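Sporozoite-specific SAG protein (Toxoplasma gondii, PDB 2WNK) is a surface antigen of the SAG2-related SRS family, made at the sporozoite stage, and probably takes part in host-cell attachment or immune recognition. Local coordinates at residues Thr45-Thr50 and Ala57-Val62; Asp61-Ala66 and Leu84-Leu89; Glu91-Val96 and His124-Ala129; Ser155-Gly160 and Ser200-Leu205; Ser187-Ala192 and Asp209-Gln214. One frame throughout, in Å; residues are numbered along the deposited sequence.

Interaction 1 (Thr45-Thr50 and Ala57-Val62); sequences TKVCTT and AALKDV
Ala57, Val47 and Thr45 give up the most surface where residues 45-50 lie against residues 57-62. Ala57 and Val47 form an antiparallel hydrogen-bonded pair: Val47 N donates to Ala57 O at 2.9 Å, the donor sitting close to the line of the C=O bond, and Ala57 N returns the bond to Val47 O. The methyl of Ala57 meets Thr49 CG2 at 4.1 Å on the same face of the sheet as Val47. On that face the two methyls of Val47 part company. With CG1 anti to the carbonyl carbon (chi1 -60°), this branch reaches Leu59 CD1 at 3.8 Å, the two side chains crossing at about a right angle, while CG2, between the backbone N and the carbonyl carbon, lies 3.7 Å from Ala57 O. Val96 and Phe98 of strand 94-101 pack against Val47. Thr45 contributes through its backbone, since its O accepts a nearly straight bond from Leu59 N at 2.8 Å, with the donor tilted out of the carbonyl plane. Its CG2 runs alongside the Leu59 side chain and meets CD2 at 4.1 Å, whereas OG1 turns away to the carbonyls of Glu40 and Gly42. Beyond the pair Lys46 NZ forms a salt bridge with Glu56. Together these features make a short antiparallel beta hairpin, its connection cross-linked by the Cys48-Cys53 disulfide, packed on the neighbouring sheet of an SRS domain.

Interaction 2 (Asp61-Ala66 and Leu84-Leu89); sequences DVLKSA and LTVDAL
Ser65 and Asp87 meet through their backbones at the edge of an antiparallel sheet, where the loop leading into strand 66-72 runs beside residues 84-89. Ser65 O receives Asp87 N at 2.8 Å; the donor lies nearly in line with the carbonyl, yet the N-H...O angle is only 139°, so the hydrogen points off the line to the oxygen. The same oxygen takes a second, weak bond from Ala88 N at 3.4 Å, so two successive amides converge on one acceptor. The CB atoms of Ser65 and Asp87 stand 4.0 Å apart. Asp87 CG lies anti to the carbonyl carbon (chi1 -66°), which keeps the carboxylate beside the backbone N and leaves OD2 3.7 Å from Ser65 O. One step along, with the chains antiparallel, Ala66 and Val86 form a non-hydrogen-bonded pair with both side chains on one face. Here Ala66 CA approaches Thr85 O at 3.0 Å in a CA-H...O contact.

Outside this first shell, Thr85 continues the pairing through backbone bonding with Ser67, and Val86 bonds on its other side to the backbone of Gly21 and His22 near strand 22-28, which places it in the interior of the three-stranded sheet. Leu63 packs on Val127, Pro90 and Thr94, bridging toward the sheet with strands 94-101 and 121-127. Its CD1 methyl reaches Val86 CG2, a loose apolar contact at 4.4 Å.

Interaction 3 (Glu91-Val96 and His124-Ala129); sequences EAETSV and HILVKA
Thr94 and Val127, then Val96 and Ile125, exchange paired backbone hydrogen bonds, leaving the facing N and O atoms of these four residues satisfied across the two strands. Val127 N reaches Thr94 O at 2.8 Å and the return bond, Thr94 N to Val127 O, lies in the carbonyl plane at 3.0 Å. Val96 N to Ile125 O and Ile125 N to Val96 O, both 2.9 Å, repeat the pattern. Between them stands the non-hydrogen-bonded pair Ser95 and Leu126, where the serine hydroxyl finds a side-chain partner instead. Ser95 OG meets His124 NE2 at 2.7 Å near the plane of the imidazole; either atom could be the donor. Two torsions bring them together: the ring swings back toward the serine with His124 CG anti to its own N (chi1 172°), while Ser95 OG lies anti to its carbonyl carbon. Phe97 stacks on the His124 ring. Leu126 CD1 rests 3.4 Å from Ser95 OG and just as near Thr94 O, lending an apolar cover to both.

Beyond the pairing one water donates to Glu93 OE1 at 2.7 Å and accepts from Ala129 N, joining carboxylate to backbone where direct pairing has stopped. The aliphatic part of Lys128 runs alongside Glu93, but its NZ forms a salt bridge with Glu18. Strand 12-17 lies parallel on the other side of strand 121-127, so the contact joins two central neighbours of a mixed four-stranded sheet in the first SRS domain's beta sandwich.

Interaction 4 (Ser155-Gly160 and Ser200-Leu205); sequences SFVCGG and SGLIKL
Strands 155-158 and 202-205 run antiparallel at 151°, with Phe156 and Ile203 as a hydrogen-bonded pair: Ile203 N gives Phe156 O a bond of 2.8 Å and Phe156 N answers to Ile203 O. They are the two inner strands of a mixed four-stranded sheet in the second SRS domain. At the end of the pairing Cys158 N reaches Gly201 O at 3.0 Å from above the carbonyl plane, 37° out of it. Gly201 turns the chain with a positive phi directly before strand 202-205.

On the face carrying Ser155, Val157 and Leu202, Leu202 CD1 meets Val157 CG2 at 4.0 Å, the side chains crossing at about a right angle. Ser155 OG lies against the Lys204 backbone and CB on the same face. The other face is buried: Ile165, Cys221 and Val231 touch Phe156, and Cys158 forms a disulfide with Cys221. Phe156 CG sits between its backbone N and carbonyl carbon (chi1 57°), a torsion that lays the ring over Ile203. Ile203 CB lies over one face of the ring, 3.8 Å from its centroid, a CH-pi contact; beside it Ile203 CG2 packs 3.5 Å from Phe156 CZ.

Interaction 5 (Ser187-Ala192 and Asp209-Gln214); sequences SLVPHA and DLPQQQ
A type II beta turn from Val189 to Ala192, following a short, weakly bonded helix, faces the loop between strands 202-207 and 215-222 at the far end of the second SRS domain. Water makes the polar link. Pro190 O and Asp209 O are 4.3 Å apart, both acceptors, and two waters each donate to both of them. One water lies 2.8 Å from Pro190 O and 2.9 Å from Asp209 O; the other bridges the same two carbonyls at similar lengths. The turn itself is closed by Ala192 N bonding to Val189 O.

Beside the waters, apolar groups touch directly. Val189 CG1, anti to the backbone N (chi1 -173°), meets Pro211 CD at 4.2 Å, the two side chains meeting at a slant. Pro211 CB also packs on Leu188 O at 3.8 Å. Behind them, Leu217 touches both Leu188 and Val189, and Val235 touches Pro211. Farther along, His191 CD2 stands 4.0 Å from Asp209 OD2, with the imidazole and carboxylate planes 85° apart.

Their nearest charged atoms do not touch, so any attraction between histidine and aspartate would act through space without a direct bond and would depend on the ring's protonation, which is not seen. Cohesion here therefore rests on a small hydrophobic contact and on two waters that reconcile facing carbonyl oxygens, which suggests a modest, hydrated junction between loops.

From the N terminus, interaction 1 closes the short hairpin of residues 45-62, and interaction 2 begins on its last two residues, Asp61 and Val62, to close the longer excursion through strands 66-72 and 80-86. Interaction 3 follows in series, closing the long connection between strands 94-101 and 121-127. These three touch one another: Leu59 packs on Ala66, Val62 on Val96 and Leu84 on Ile125, tying hairpin, loop and both sheets of the first SRS domain together. Interactions 4 and 5 belong to the second domain. Their segments alternate along the chain, so the loops they close cross; interaction 4 pairs central strands, whereas interaction 5 joins distal loops, their centres about 22 Å apart.

Interaction 1 (Thr45-Thr50 and Ala57-Val62)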
# COMPACT_ATOMS: atom_id res chain seq x y z
N THR A 45 2.27 -10.70 -19.92
CA THR A 45 3.37 -10.75 -18.95
C THR A 45 3.25 -11.96 -18.06
O THR A 45 2.14 -12.26 -17.61
CB THR A 45 3.34 -9.52 -18.03
OG1 THR A 45 3.47 -8.34 -18.84
CG2 THR A 45 4.50 -9.55 -17.03
N LYS A 46 4.37 -12.64 -17.80
CA LYS A 46 4.37 -13.78 -16.89
C LYS A 46 5.23 -13.49 -15.65
O LYS A 46 6.13 -12.63 -15.69
CB LYS A 46 4.87 -15.04 -17.60
CG LYS A 46 4.02 -15.40 -18.82
CD LYS A 46 4.28 -16.84 -19.25
CE LYS A 46 3.60 -17.83 -18.30
NZ LYS A 46 3.91 -19.27 -18.60
N VAL A 47 4.95 -14.21 -14.56
CA VAL A 47 5.76 -14.08 -13.34
C VAL A 47 6.09 -15.49 -12.90
O VAL A 47 5.38 -16.43 -13.23
CB VAL A 47 4.99 -13.42 -12.21
CG1 VAL A 47 4.55 -11.98 -12.65
CG2 VAL A 47 3.77 -14.29 -11.79
N CYS A 48 7.15 -15.64 -12.10
CA CYS A 48 7.38 -16.95 -11.43
C CYS A 48 6.59 -17.01 -10.13
O CYS A 48 6.29 -15.98 -9.52
CB CYS A 48 8.85 -17.20 -11.20
SG CYS A 48 9.67 -17.28 -12.78
N THR A 49 6.21 -18.22 -9.73
CA THR A 49 5.45 -18.40 -8.52
C THR A 49 6.23 -19.21 -7.49
O THR A 49 5.73 -19.53 -6.42
CB THR A 49 4.07 -19.05 -8.81
OG1 THR A 49 4.31 -20.28 -9.54
CG2 THR A 49 3.20 -18.05 -9.60
N THR A 50 7.47 -19.53 -7.84
CA THR A 50 8.47 -20.05 -6.91
C THR A 50 9.79 -19.30 -7.18
O THR A 50 10.00 -18.75 -8.27
CB THR A 50 8.74 -21.53 -7.11
OG1 THR A 50 9.08 -21.71 -8.48
CG2 THR A 50 7.50 -22.38 -6.71
N ALA A 57 3.19 -18.25 -13.95
CA ALA A 57 1.79 -17.97 -14.28
C ALA A 57 1.70 -16.63 -15.01
O ALA A 57 2.61 -15.82 -14.90
CB ALA A 57 1.00 -17.90 -13.01
N ALA A 58 0.61 -16.40 -15.74
CA ALA A 58 0.36 -15.06 -16.28
C ALA A 58 0.12 -14.09 -15.14
O ALA A 58 -0.61 -14.39 -14.17
CB ALA A 58 -0.86 -15.09 -17.22
N LEU A 59 0.71 -12.91 -15.25
CA LEU A 59 0.55 -11.90 -14.23
C LEU A 59 -0.93 -11.61 -13.88
O LEU A 59 -1.26 -11.42 -12.71
CB LEU A 59 1.28 -10.62 -14.64
CG LEU A 59 1.06 -9.43 -13.70
CD1 LEU A 59 1.60 -9.69 -12.29
CD2 LEU A 59 1.74 -8.20 -14.28
N LYS A 60 -1.81 -11.50 -14.87
CA LYS A 60 -3.20 -11.13 -14.56
C LYS A 60 -3.99 -12.19 -13.80
O LYS A 60 -5.07 -11.90 -13.25
CB LYS A 60 -4.00 -10.72 -15.79
CG LYS A 60 -3.64 -11.45 -17.04
CD LYS A 60 -2.45 -10.72 -17.66
CE LYS A 60 -2.24 -9.30 -17.04
NZ LYS A 60 -0.85 -8.72 -17.21
N ASP A 61 -3.47 -13.41 -13.81
CA ASP A 61 -4.05 -14.55 -13.10
C ASP A 61 -3.53 -14.66 -11.67
O ASP A 61 -4.01 -15.53 -10.90
CB ASP A 61 -3.71 -15.83 -13.84
CG ASP A 61 -4.45 -15.97 -15.12
OD1 ASP A 61 -5.56 -15.40 -15.21
OD2 ASP A 61 -3.93 -16.64 -16.04
N VAL A 62 -2.52 -13.87 -11.34
CA VAL A 62 -2.02 -13.81 -9.95
C VAL A 62 -2.29 -12.47 -9.29
O VAL A 62 -2.68 -12.40 -8.13
CB VAL A 62 -0.52 -14.14 -9.89
CG1 VAL A 62 -0.03 -14.07 -8.47
CG2 VAL A 62 -0.31 -15.50 -10.43

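Interaction 2 (Asp61-Ala66 and Leu84-Leu89)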
# COMPACT_ATOMS: atom_id res chain seq x y z
N ASP A 61 -3.47 -13.41 -13.81
CA ASP A 61 -4.05 -14.55 -13.10
C ASP A 61 -3.53 -14.66 -11.67
O ASP A 61 -4.01 -15.53 -10.90
CB ASP A 61 -3.71 -15.83 -13.84
CG ASP A 61 -4.45 -15.97 -15.12
OD1 ASP A 61 -5.56 -15.40 -15.21
OD2 ASP A 61 -3.93 -16.64 -16.04
N VAL A 62 -2.52 -13.87 -11.34
CA VAL A 62 -2.02 -13.81 -9.95
C VAL A 62 -2.29 -12.47 -9.29
O VAL A 62 -2.68 -12.40 -8.13
CB VAL A 62 -0.52 -14.14 -9.89
CG1 VAL A 62 -0.03 -14.07 -8.47
CG2 VAL A 62 -0.31 -15.50 -10.43
N LEU A 63 -2.10 -11.40 -10.05
CA LEU A 63 -2.46 -10.06 -9.62
C LEU A 63 -3.31 -9.46 -10.73
O LEU A 63 -2.80 -9.10 -11.80
CB LEU A 63 -1.20 -9.22 -9.38
CG LEU A 63 -0.27 -9.67 -8.25
CD1 LEU A 63 1.02 -8.86 -8.34
CD2 LEU A 63 -0.93 -9.49 -6.89
N LYS A 64 -4.60 -9.35 -10.48
CA LYS A 64 -5.59 -9.04 -11.51
C LYS A 64 -5.47 -7.64 -12.11
O LYS A 64 -5.93 -7.42 -13.24
CB LYS A 64 -7.00 -9.22 -10.96
CG LYS A 64 -7.30 -10.58 -10.34
CD LYS A 64 -7.49 -11.66 -11.39
CE LYS A 64 -8.24 -12.87 -10.81
NZ LYS A 64 -7.66 -13.35 -9.50
N SER A 65 -4.93 -6.68 -11.37
CA SER A 65 -4.76 -5.33 -11.91
C SER A 65 -3.35 -4.82 -11.62
O SER A 65 -3.12 -4.06 -10.70
CB SER A 65 -5.84 -4.35 -11.40
OG SER A 65 -6.12 -4.56 -10.03
N ALA A 66 -2.40 -5.31 -12.41
CA ALA A 66 -1.00 -4.99 -12.21
C ALA A 66 -0.36 -4.98 -13.59
O ALA A 66 -0.92 -5.49 -14.55
CB ALA A 66 -0.36 -6.03 -11.35
N LEU A 84 7.10 -2.71 -11.59
CA LEU A 84 5.89 -3.46 -11.36
C LEU A 84 4.94 -2.51 -10.68
O LEU A 84 5.24 -1.99 -9.59
CB LEU A 84 6.14 -4.67 -10.44
CG LEU A 84 4.82 -5.39 -10.13
CD1 LEU A 84 4.43 -6.27 -11.34
CD2 LEU A 84 4.89 -6.23 -8.80
N THR A 85 3.80 -2.26 -11.33
CA THR A 85 2.76 -1.43 -10.76
C THR A 85 1.61 -2.30 -10.33
O THR A 85 1.15 -3.15 -11.09
CB THR A 85 2.24 -0.46 -11.81
OG1 THR A 85 3.30 0.42 -12.18
CG2 THR A 85 1.08 0.38 -11.24
N VAL A 86 1.15 -2.11 -9.09
CA VAL A 86 0.01 -2.87 -8.57
C VAL A 86 -1.16 -1.91 -8.31
O VAL A 86 -1.20 -1.24 -7.28
CB VAL A 86 0.36 -3.63 -7.29
CG1 VAL A 86 -0.82 -4.46 -6.85
CG2 VAL A 86 1.58 -4.53 -7.54
N ASP A 87 -2.09 -1.88 -9.26
CA ASP A 87 -3.18 -0.91 -9.33
C ASP A 87 -4.23 -1.20 -8.24
O ASP A 87 -4.79 -0.27 -7.65
CB ASP A 87 -3.84 -0.94 -10.73
CG ASP A 87 -2.90 -0.45 -11.86
OD1 ASP A 87 -2.32 0.64 -11.71
OD2 ASP A 87 -2.74 -1.15 -12.89
N ALA A 88 -4.51 -2.47 -7.99
CA ALA A 88 -5.42 -2.86 -6.91
C ALA A 88 -4.79 -4.02 -6.16
O ALA A 88 -4.19 -4.90 -6.79
CB ALA A 88 -6.80 -3.27 -7.47
N LEU A 89 -4.86 -4.00 -4.83
CA LEU A 89 -4.26 -5.08 -4.03
C LEU A 89 -5.15 -6.32 -4.07
O LEU A 89 -6.37 -6.22 -4.14
CB LEU A 89 -3.98 -4.66 -2.58
CG LEU A 89 -3.00 -3.51 -2.35
CD1 LEU A 89 -2.85 -3.19 -0.88
CD2 LEU A 89 -1.66 -3.91 -2.91

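Interaction 3 (Glu91-Val96 and His124-Ala129)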
# COMPACT_ATOMS: atom_id res chain seq x y z
N GLU A 91 -7.05 -9.85 -2.82
CA GLU A 91 -7.80 -10.04 -1.58
C GLU A 91 -7.00 -10.78 -0.53
O GLU A 91 -7.25 -10.61 0.67
CB GLU A 91 -9.16 -10.71 -1.78
CG GLU A 91 -10.19 -10.18 -0.75
CD GLU A 91 -10.11 -8.64 -0.55
OE1 GLU A 91 -9.62 -8.17 0.50
OE2 GLU A 91 -10.52 -7.90 -1.47
N ALA A 92 -6.05 -11.60 -0.97
CA ALA A 92 -5.15 -12.29 -0.06
C ALA A 92 -3.71 -11.93 -0.40
O ALA A 92 -3.36 -11.80 -1.57
CB ALA A 92 -5.34 -13.79 -0.17
N GLU A 93 -2.88 -11.81 0.63
CA GLU A 93 -1.45 -11.58 0.47
C GLU A 93 -0.83 -12.67 -0.39
O GLU A 93 -1.12 -13.87 -0.19
CB GLU A 93 -0.80 -11.59 1.85
CG GLU A 93 0.67 -11.80 1.89
CD GLU A 93 1.27 -11.45 3.23
OE1 GLU A 93 0.82 -10.47 3.85
OE2 GLU A 93 2.20 -12.16 3.69
N THR A 94 0.02 -12.28 -1.33
CA THR A 94 0.69 -13.29 -2.11
C THR A 94 2.05 -12.82 -2.58
O THR A 94 2.47 -11.67 -2.33
CB THR A 94 -0.19 -13.70 -3.29
OG1 THR A 94 0.38 -14.87 -3.91
CG2 THR A 94 -0.34 -12.56 -4.24
N SER A 95 2.75 -13.73 -3.25
CA SER A 95 4.13 -13.48 -3.64
C SER A 95 4.30 -13.74 -5.13
O SER A 95 3.79 -14.72 -5.67
CB SER A 95 5.08 -14.40 -2.88
OG SER A 95 5.28 -13.98 -1.54
N VAL A 96 5.02 -12.85 -5.81
CA VAL A 96 5.51 -13.15 -7.14
C VAL A 96 7.05 -13.12 -7.16
O VAL A 96 7.68 -12.47 -6.33
CB VAL A 96 4.93 -12.24 -8.25
CG1 VAL A 96 3.38 -12.39 -8.30
CG2 VAL A 96 5.30 -10.78 -8.04
N HIS A 124 12.00 -11.22 -5.16
CA HIS A 124 10.78 -11.68 -4.51
C HIS A 124 9.95 -10.43 -4.19
O HIS A 124 10.44 -9.54 -3.48
CB HIS A 124 11.11 -12.39 -3.23
CG HIS A 124 9.90 -12.72 -2.42
ND1 HIS A 124 9.87 -12.57 -1.05
CD2 HIS A 124 8.66 -13.13 -2.78
CE1 HIS A 124 8.67 -12.91 -0.60
NE2 HIS A 124 7.92 -13.26 -1.63
N ILE A 125 8.74 -10.37 -4.72
CA ILE A 125 7.85 -9.24 -4.41
C ILE A 125 6.67 -9.78 -3.62
O ILE A 125 5.91 -10.63 -4.13
CB ILE A 125 7.37 -8.49 -5.66
CG1 ILE A 125 8.58 -7.97 -6.46
CG2 ILE A 125 6.43 -7.37 -5.22
CD1 ILE A 125 8.25 -7.47 -7.89
N LEU A 126 6.57 -9.33 -2.37
CA LEU A 126 5.45 -9.67 -1.49
C LEU A 126 4.35 -8.60 -1.64
O LEU A 126 4.60 -7.42 -1.43
CB LEU A 126 5.91 -9.72 -0.04
CG LEU A 126 4.76 -10.12 0.91
CD1 LEU A 126 4.25 -11.50 0.59
CD2 LEU A 126 5.11 -9.98 2.39
N VAL A 127 3.15 -9.02 -2.02
CA VAL A 127 2.07 -8.07 -2.21
C VAL A 127 1.04 -8.28 -1.08
O VAL A 127 0.50 -9.37 -0.89
CB VAL A 127 1.42 -8.25 -3.58
CG1 VAL A 127 0.31 -7.23 -3.78
CG2 VAL A 127 2.48 -8.11 -4.70
N LYS A 128 0.81 -7.23 -0.30
CA LYS A 128 -0.08 -7.35 0.87
C LYS A 128 -1.54 -7.37 0.44
O LYS A 128 -1.87 -6.92 -0.67
CB LYS A 128 0.15 -6.17 1.82
CG LYS A 128 1.56 -6.09 2.39
CD LYS A 128 1.65 -6.91 3.67
CE LYS A 128 3.06 -6.98 4.24
NZ LYS A 128 3.37 -5.77 5.06
N ALA A 129 -2.42 -7.90 1.31
CA ALA A 129 -3.83 -7.99 0.97
C ALA A 129 -4.46 -6.59 1.08
O ALA A 129 -4.00 -5.76 1.85
CB ALA A 129 -4.56 -8.97 1.90
O HOH W 1 -1.37 -8.94 4.06

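Interaction 4 (Ser155-Gly160 and Ser200-Leu205)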
# COMPACT_ATOMS: atom_id res chain seq x y z
N SER A 155 -12.62 2.28 10.52
CA SER A 155 -11.32 2.34 9.78
C SER A 155 -11.50 3.15 8.49
O SER A 155 -12.57 3.07 7.85
CB SER A 155 -10.72 0.95 9.60
OG SER A 155 -10.44 0.44 10.93
N PHE A 156 -10.41 3.71 7.97
CA PHE A 156 -10.30 4.06 6.60
C PHE A 156 -8.89 4.08 6.11
O PHE A 156 -7.97 3.88 6.90
CB PHE A 156 -10.82 5.53 6.55
CG PHE A 156 -10.05 6.51 7.47
CD1 PHE A 156 -9.00 7.25 6.90
CD2 PHE A 156 -10.35 6.69 8.82
CE1 PHE A 156 -8.27 8.14 7.68
CE2 PHE A 156 -9.61 7.57 9.64
CZ PHE A 156 -8.56 8.30 9.06
N VAL A 157 -8.76 4.30 4.80
CA VAL A 157 -7.43 4.33 4.15
C VAL A 157 -7.18 5.68 3.50
O VAL A 157 -8.00 6.14 2.70
CB VAL A 157 -7.33 3.23 3.10
CG1 VAL A 157 -5.97 3.32 2.30
CG2 VAL A 157 -7.54 1.87 3.74
N CYS A 158 -6.03 6.29 3.78
CA CYS A 158 -5.58 7.45 3.01
C CYS A 158 -4.97 6.88 1.73
O CYS A 158 -3.88 6.30 1.79
CB CYS A 158 -4.57 8.30 3.82
SG CYS A 158 -5.24 9.24 5.23
N GLY A 159 -5.67 7.00 0.61
CA GLY A 159 -5.30 6.28 -0.59
C GLY A 159 -4.82 7.16 -1.73
O GLY A 159 -4.90 8.39 -1.69
N GLY A 160 -4.36 6.48 -2.79
CA GLY A 160 -3.94 7.14 -4.02
C GLY A 160 -2.79 8.08 -3.73
O GLY A 160 -1.87 7.72 -2.99
N SER A 200 0.31 0.80 4.62
CA SER A 200 -0.86 0.56 3.78
C SER A 200 -1.79 1.77 3.71
O SER A 200 -2.69 1.82 2.88
CB SER A 200 -1.68 -0.55 4.39
OG SER A 200 -1.98 -0.21 5.75
N GLY A 201 -1.58 2.73 4.60
CA GLY A 201 -2.43 3.92 4.68
C GLY A 201 -3.65 3.70 5.53
O GLY A 201 -4.48 4.60 5.71
N LEU A 202 -3.73 2.52 6.11
CA LEU A 202 -4.84 2.21 7.03
C LEU A 202 -4.80 2.93 8.37
O LEU A 202 -3.75 2.98 9.03
CB LEU A 202 -4.91 0.69 7.24
CG LEU A 202 -6.00 0.18 8.14
CD1 LEU A 202 -7.34 0.42 7.47
CD2 LEU A 202 -5.77 -1.33 8.27
N ILE A 203 -5.94 3.50 8.75
CA ILE A 203 -6.11 4.10 10.06
C ILE A 203 -7.32 3.46 10.74
O ILE A 203 -8.37 3.32 10.16
CB ILE A 203 -6.37 5.60 9.92
CG1 ILE A 203 -5.14 6.30 9.30
CG2 ILE A 203 -6.74 6.25 11.23
CD1 ILE A 203 -3.94 6.34 10.30
N LYS A 204 -7.16 3.11 11.99
CA LYS A 204 -8.28 2.63 12.85
C LYS A 204 -8.50 3.62 13.99
O LYS A 204 -7.57 3.96 14.76
CB LYS A 204 -7.95 1.24 13.46
CG LYS A 204 -9.13 0.74 14.35
CD LYS A 204 -8.83 -0.61 15.03
CE LYS A 204 -8.71 -1.68 13.96
NZ LYS A 204 -8.28 -2.94 14.70
N LEU A 205 -9.75 4.01 14.15
CA LEU A 205 -10.16 4.88 15.25
C LEU A 205 -10.95 3.99 16.21
O LEU A 205 -11.94 3.36 15.79
CB LEU A 205 -11.08 5.98 14.73
CG LEU A 205 -11.65 6.77 15.93
CD1 LEU A 205 -10.54 7.54 16.69
CD2 LEU A 205 -12.76 7.69 15.45

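Interaction 5 (Ser187-Ala192 and Asp209-Gln214)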
# COMPACT_ATOMS: atom_id res chain seq x y z
N SER A 187 -9.72 15.07 24.29
CA SER A 187 -10.59 16.16 24.71
C SER A 187 -12.00 16.06 24.15
O SER A 187 -12.94 16.63 24.72
CB SER A 187 -10.02 17.55 24.38
OG SER A 187 -10.21 17.80 22.99
N LEU A 188 -12.18 15.45 22.98
CA LEU A 188 -13.55 15.31 22.49
C LEU A 188 -14.17 13.95 22.87
O LEU A 188 -15.38 13.85 23.17
CB LEU A 188 -13.52 15.42 20.98
CG LEU A 188 -12.83 16.68 20.43
CD1 LEU A 188 -12.98 16.63 18.92
CD2 LEU A 188 -13.61 17.85 20.89
N VAL A 189 -13.34 12.92 22.87
CA VAL A 189 -13.80 11.57 23.20
C VAL A 189 -12.78 10.93 24.09
O VAL A 189 -11.81 10.35 23.63
CB VAL A 189 -14.07 10.71 21.95
CG1 VAL A 189 -14.73 9.36 22.35
CG2 VAL A 189 -15.00 11.41 20.93
N PRO A 190 -12.96 11.11 25.40
CA PRO A 190 -12.07 10.56 26.44
C PRO A 190 -11.84 9.09 26.17
O PRO A 190 -12.79 8.38 25.81
CB PRO A 190 -12.87 10.80 27.68
CG PRO A 190 -13.48 12.18 27.38
CD PRO A 190 -13.97 12.01 25.96
N HIS A 191 -10.58 8.68 26.21
CA HIS A 191 -10.16 7.26 26.16
C HIS A 191 -10.13 6.70 24.74
O HIS A 191 -9.75 5.54 24.52
CB HIS A 191 -10.99 6.33 27.09
CG HIS A 191 -11.39 6.93 28.41
ND1 HIS A 191 -10.47 7.32 29.36
CD2 HIS A 191 -12.61 7.17 28.95
CE1 HIS A 191 -11.12 7.76 30.43
NE2 HIS A 191 -12.42 7.69 30.19
N ALA A 192 -10.52 7.51 23.77
CA ALA A 192 -10.40 7.12 22.38
C ALA A 192 -8.94 7.15 21.91
O ALA A 192 -8.10 7.86 22.48
CB ALA A 192 -11.24 7.98 21.49
N ASP A 209 -15.62 4.24 25.96
CA ASP A 209 -16.90 4.70 26.38
C ASP A 209 -17.31 5.72 25.34
O ASP A 209 -16.48 6.45 24.86
CB ASP A 209 -16.83 5.42 27.72
CG ASP A 209 -16.50 4.50 28.87
OD1 ASP A 209 -16.91 3.39 28.91
OD2 ASP A 209 -15.84 4.96 29.75
N LEU A 210 -18.60 5.78 25.05
CA LEU A 210 -19.10 6.87 24.23
C LEU A 210 -19.08 8.17 25.03
O LEU A 210 -19.20 8.16 26.26
CB LEU A 210 -20.52 6.55 23.74
CG LEU A 210 -20.61 5.39 22.73
CD1 LEU A 210 -22.06 5.00 22.51
CD2 LEU A 210 -19.88 5.69 21.44
N PRO A 211 -18.95 9.32 24.32
CA PRO A 211 -18.91 10.64 24.99
C PRO A 211 -20.29 11.07 25.48
O PRO A 211 -21.28 10.53 25.00
CB PRO A 211 -18.39 11.56 23.86
CG PRO A 211 -18.99 10.92 22.61
CD PRO A 211 -18.86 9.41 22.86
N GLN A 212 -20.33 11.99 26.47
CA GLN A 212 -21.56 12.57 27.00
C GLN A 212 -22.45 13.23 25.94
O GLN A 212 -23.67 13.12 25.99
CB GLN A 212 -21.23 13.61 28.02
CG GLN A 212 -20.59 13.00 29.26
CD GLN A 212 -20.86 13.80 30.51
OE1 GLN A 212 -19.96 14.03 31.33
NE2 GLN A 212 -22.11 14.24 30.68
N GLN A 213 -21.81 14.00 25.07
CA GLN A 213 -22.52 14.65 23.95
C GLN A 213 -21.96 14.12 22.64
O GLN A 213 -20.79 13.66 22.59
CB GLN A 213 -22.39 16.19 23.99
CG GLN A 213 -22.99 16.85 25.25
CD GLN A 213 -23.04 18.41 25.17
OE1 GLN A 213 -22.36 19.05 24.36
NE2 GLN A 213 -23.86 19.00 26.00
N GLN A 214 -22.77 14.15 21.59
CA GLN A 214 -22.31 13.73 20.25
C GLN A 214 -21.08 14.56 19.84
O GLN A 214 -21.02 15.76 20.13
CB GLN A 214 -23.40 13.88 19.18
CG GLN A 214 -22.92 13.46 17.78
CD GLN A 214 -23.89 13.84 16.65
OE1 GLN A 214 -23.59 14.70 15.82
NE2 GLN A 214 -25.04 13.21 16.62
O HOH W 2 -13.66 6.38 24.10
O HOH W 3 -15.56 8.97 25.81